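Local coordinates for ORF10 (Moritella marina, PDB 6RIW), which probably condenses acyl chains as the ketosynthase-chain length factor didomain of a polyunsaturated fatty acid synthase, one part of a longer multifunctional protein, at residues L570-N575 against A651-S656. Residues are numbered along the deposited sequence; the frame is centred on the assembly and turned at random.
Sequences LVEGRN and ALWDFS
Gly-573 and Trp-653 join the loop 570-575 to the chain leaving helix 642-653 through their backbones: the amide N of Gly-573 donates to the carbonyl O of Trp-653 at 2.9 Å, with 157° at the hydrogen. Further along, the donor changes sides: Ser-656 N gives a 3.1 Å bond to Arg-574 O, tilted 30° from the carbonyl plane. The pairing illustrates how a helix exit and a loop can run side by side before each reaches its strand. Between the two bonds, Gly-573 CA lies 3.1 Å from Asp-654 O in a CA-H...O contact. A water then bridges Gly-573 O and Ser-656 OG, which is also hydrogen-bonded to Arg-313 NH2.

Side chains fill in behind this backbone seam. The CZ3 corner of the Trp-653 indole points its edge at Leu-570 O, 3.5 Å away, while Glu-572 CG reaches CE3 obliquely. Having CG anti to the carbonyl carbon (chi1 -74°) brings the indole to Leu-570 and Glu-572. Trp-653 CB sits over the centre of one face of the Phe-655 ring. Phe-655 in turn brings CE1 edge-on to Val-571 O at 3.5 Å, and its CZ meets Leu-570 CD1 at 4.1 Å. An alanine in place of Trp-653 would probably open a gap beside Leu-570 and Glu-572 and leave Asp-562 without its indole N-H partner.

Asp-654, with positive phi, turns the chain out of helix 642-653, and its OD1 forms a salt bridge with Lys-305 NZ and accepts a hydrogen bond from the backbone N of Lys-295. Within this second ketosynthase-like, thiolase-superfamily region, Trp-653 packs on helix 552-567, whereas Leu-570 and Phe-655 both rest on Ile-689 of strand 687-694; the paired segments lead directly into strand 576-581 and, shortly after, strand 659-663, which run parallel.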
ATOM      1  N   LEU A 570      -2.248  26.370  -2.628  1.00 19.06           N
ATOM      2  CA  LEU A 570      -2.168  25.636  -3.882  1.00 17.15           C
ATOM      3  C   LEU A 570      -3.288  26.060  -4.838  1.00 18.42           C
ATOM      4  O   LEU A 570      -4.315  26.605  -4.435  1.00 16.96           O
ATOM      5  CB  LEU A 570      -2.223  24.128  -3.624  1.00 16.80           C
ATOM      6  CG  LEU A 570      -1.030  23.560  -2.836  1.00 17.81           C
ATOM      7  CD1 LEU A 570      -1.044  22.038  -2.854  1.00 18.19           C
ATOM      8  CD2 LEU A 570       0.310  24.083  -3.369  1.00 18.55           C
ATOM      9  N   VAL A 571      -3.074  25.769  -6.120  1.00 19.83           N
ATOM     10  CA  VAL A 571      -3.950  26.169  -7.221  1.00 22.61           C
ATOM     11  C   VAL A 571      -4.395  24.921  -7.975  1.00 21.97           C
ATOM     12  O   VAL A 571      -3.562  24.072  -8.318  1.00 20.07           O
ATOM     13  CB  VAL A 571      -3.226  27.135  -8.181  1.00 23.25           C
ATOM     14  CG1 VAL A 571      -4.120  27.480  -9.377  1.00 24.92           C
ATOM     15  CG2 VAL A 571      -2.785  28.398  -7.432  1.00 23.13           C
ATOM     16  N   GLU A 572      -5.695  24.837  -8.272  1.00 22.13           N
ATOM     17  CA  GLU A 572      -6.240  23.705  -9.011  1.00 22.80           C
ATOM     18  C   GLU A 572      -5.666  23.620 -10.422  1.00 24.82           C
ATOM     19  O   GLU A 572      -5.270  24.625 -11.027  1.00 21.27           O
ATOM     20  CB  GLU A 572      -7.768  23.805  -9.077  1.00 26.73           C
ATOM     21  CG  GLU A 572      -8.424  24.007  -7.722  1.00 29.53           C
ATOM     22  CD  GLU A 572      -9.958  23.938  -7.756  1.00 42.11           C
ATOM     23  OE1 GLU A 572     -10.569  24.124  -8.841  1.00 36.71           O
ATOM     24  OE2 GLU A 572     -10.551  23.703  -6.676  1.00 43.75           O
ATOM     25  N   GLY A 573      -5.605  22.393 -10.940  1.00 20.99           N
ATOM     26  CA  GLY A 573      -5.202  22.155 -12.311  1.00 22.06           C
ATOM     27  C   GLY A 573      -3.716  22.085 -12.559  1.00 24.65           C
ATOM     28  O   GLY A 573      -3.292  22.152 -13.714  1.00 25.83           O
ATOM     29  N   ARG A 574      -2.907  21.928 -11.518  1.00 21.10           N
ATOM     30  CA  ARG A 574      -1.463  22.025 -11.626  1.00 20.20           C
ATOM     31  C   ARG A 574      -0.812  20.656 -11.458  1.00 19.92           C
ATOM     32  O   ARG A 574      -1.439  19.693 -11.013  1.00 16.53           O
ATOM     33  CB  ARG A 574      -0.917  22.999 -10.580  1.00 23.71           C
ATOM     34  CG  ARG A 574      -1.454  24.416 -10.735  1.00 28.68           C
ATOM     35  CD  ARG A 574      -0.848  25.104 -11.968  1.00 31.88           C
ATOM     36  NE  ARG A 574      -1.199  26.526 -12.013  1.00 37.83           N
ATOM     37  CZ  ARG A 574      -0.630  27.464 -11.260  1.00 38.92           C
ATOM     38  NH1 ARG A 574       0.325  27.143 -10.400  1.00 37.96           N
ATOM     39  NH2 ARG A 574      -1.010  28.733 -11.371  1.00 40.97           N
ATOM     40  N   ASN A 575       0.461  20.593 -11.839  1.00 18.66           N
ATOM     41  CA  ASN A 575       1.292  19.395 -11.753  1.00 20.05           C
ATOM     42  C   ASN A 575       1.747  19.300 -10.301  1.00 16.99           C
ATOM     43  O   ASN A 575       2.796  19.813  -9.930  1.00 18.77           O
ATOM     44  CB  ASN A 575       2.471  19.503 -12.718  1.00 21.83           C
ATOM     45  CG  ASN A 575       3.344  18.242 -12.753  1.00 20.60           C
ATOM     46  OD1 ASN A 575       3.062  17.247 -12.083  1.00 20.90           O
ATOM     47  ND2 ASN A 575       4.415  18.289 -13.541  1.00 21.80           N
ATOM     48  N   ALA A 651      -8.331  14.294  -7.875  1.00 17.37           N
ATOM     49  CA  ALA A 651      -9.524  14.538  -8.682  1.00 21.53           C
ATOM     50  C   ALA A 651     -10.249  15.798  -8.219  1.00 22.70           C
ATOM     51  O   ALA A 651     -10.756  16.566  -9.046  1.00 25.82           O
ATOM     52  CB  ALA A 651     -10.458  13.323  -8.651  1.00 21.91           C
ATOM     53  N   LEU A 652     -10.284  16.039  -6.907  1.00 19.27           N
ATOM     54  CA  LEU A 652     -10.908  17.250  -6.377  1.00 22.06           C
ATOM     55  C   LEU A 652     -10.189  18.507  -6.851  1.00 23.62           C
ATOM     56  O   LEU A 652     -10.829  19.522  -7.167  1.00 23.95           O
ATOM     57  CB  LEU A 652     -10.929  17.205  -4.848  1.00 22.42           C
ATOM     58  CG  LEU A 652     -11.447  18.456  -4.127  1.00 22.54           C
ATOM     59  CD1 LEU A 652     -12.930  18.675  -4.451  1.00 29.84           C
ATOM     60  CD2 LEU A 652     -11.231  18.370  -2.607  1.00 22.48           C
ATOM     61  N   TRP A 653      -8.862  18.465  -6.912  1.00 19.10           N
ATOM     62  CA  TRP A 653      -8.058  19.632  -7.254  1.00 20.88           C
ATOM     63  C   TRP A 653      -7.609  19.633  -8.708  1.00 18.08           C
ATOM     64  O   TRP A 653      -6.907  20.564  -9.124  1.00 20.18           O
ATOM     65  CB  TRP A 653      -6.834  19.714  -6.329  1.00 17.67           C
ATOM     66  CG  TRP A 653      -7.162  20.170  -4.931  1.00 19.46           C
ATOM     67  CD1 TRP A 653      -7.740  19.430  -3.929  1.00 18.20           C
ATOM     68  CD2 TRP A 653      -6.947  21.474  -4.386  1.00 21.91           C
ATOM     69  NE1 TRP A 653      -7.888  20.195  -2.798  1.00 19.27           N
ATOM     70  CE2 TRP A 653      -7.408  21.454  -3.051  1.00 21.37           C
ATOM     71  CE3 TRP A 653      -6.391  22.659  -4.893  1.00 21.87           C
ATOM     72  CZ2 TRP A 653      -7.333  22.571  -2.217  1.00 19.35           C
ATOM     73  CZ3 TRP A 653      -6.326  23.766  -4.069  1.00 20.28           C
ATOM     74  CH2 TRP A 653      -6.784  23.714  -2.744  1.00 21.92           C
ATOM     75  N   ASP A 654      -7.984  18.610  -9.482  1.00 17.59           N
ATOM     76  CA  ASP A 654      -7.509  18.426 -10.855  1.00 19.57           C
ATOM     77  C   ASP A 654      -5.979  18.459 -10.933  1.00 22.23           C
ATOM     78  O   ASP A 654      -5.396  19.113 -11.800  1.00 20.26           O
ATOM     79  CB  ASP A 654      -8.145  19.473 -11.788  1.00 23.53           C
ATOM     80  CG  ASP A 654      -8.051  19.098 -13.262  1.00 28.79           C
ATOM     81  OD1 ASP A 654      -7.971  17.879 -13.602  1.00 26.61           O
ATOM     82  OD2 ASP A 654      -8.051  20.049 -14.090  1.00 25.79           O
ATOM     83  N   PHE A 655      -5.310  17.740 -10.028  1.00 17.65           N
ATOM     84  CA  PHE A 655      -3.853  17.664 -10.070  1.00 16.71           C
ATOM     85  C   PHE A 655      -3.420  16.597 -11.062  1.00 20.03           C
ATOM     86  O   PHE A 655      -4.103  15.587 -11.239  1.00 22.50           O
ATOM     87  CB  PHE A 655      -3.282  17.316  -8.685  1.00 16.46           C
ATOM     88  CG  PHE A 655      -3.355  18.440  -7.679  1.00 18.82           C
ATOM     89  CD1 PHE A 655      -3.295  19.767  -8.084  1.00 16.63           C
ATOM     90  CD2 PHE A 655      -3.453  18.157  -6.319  1.00 17.55           C
ATOM     91  CE1 PHE A 655      -3.341  20.811  -7.127  1.00 16.42           C
ATOM     92  CE2 PHE A 655      -3.500  19.175  -5.366  1.00 18.57           C
ATOM     93  CZ  PHE A 655      -3.441  20.510  -5.775  1.00 17.07           C
ATOM     94  N   SER A 656      -2.245  16.799 -11.668  1.00 18.67           N
ATOM     95  CA  SER A 656      -1.725  15.868 -12.661  1.00 20.12           C
ATOM     96  C   SER A 656      -0.431  15.162 -12.254  1.00 18.83           C
ATOM     97  O   SER A 656       0.089  14.361 -13.044  1.00 18.43           O
ATOM     98  CB  SER A 656      -1.489  16.592 -14.003  1.00 19.62           C
ATOM     99  OG  SER A 656      -0.509  17.622 -13.875  1.00 19.93           O
TER
HETATM  100  O   HOH W   1      -1.248  19.951 -14.763  1.00 28.78           O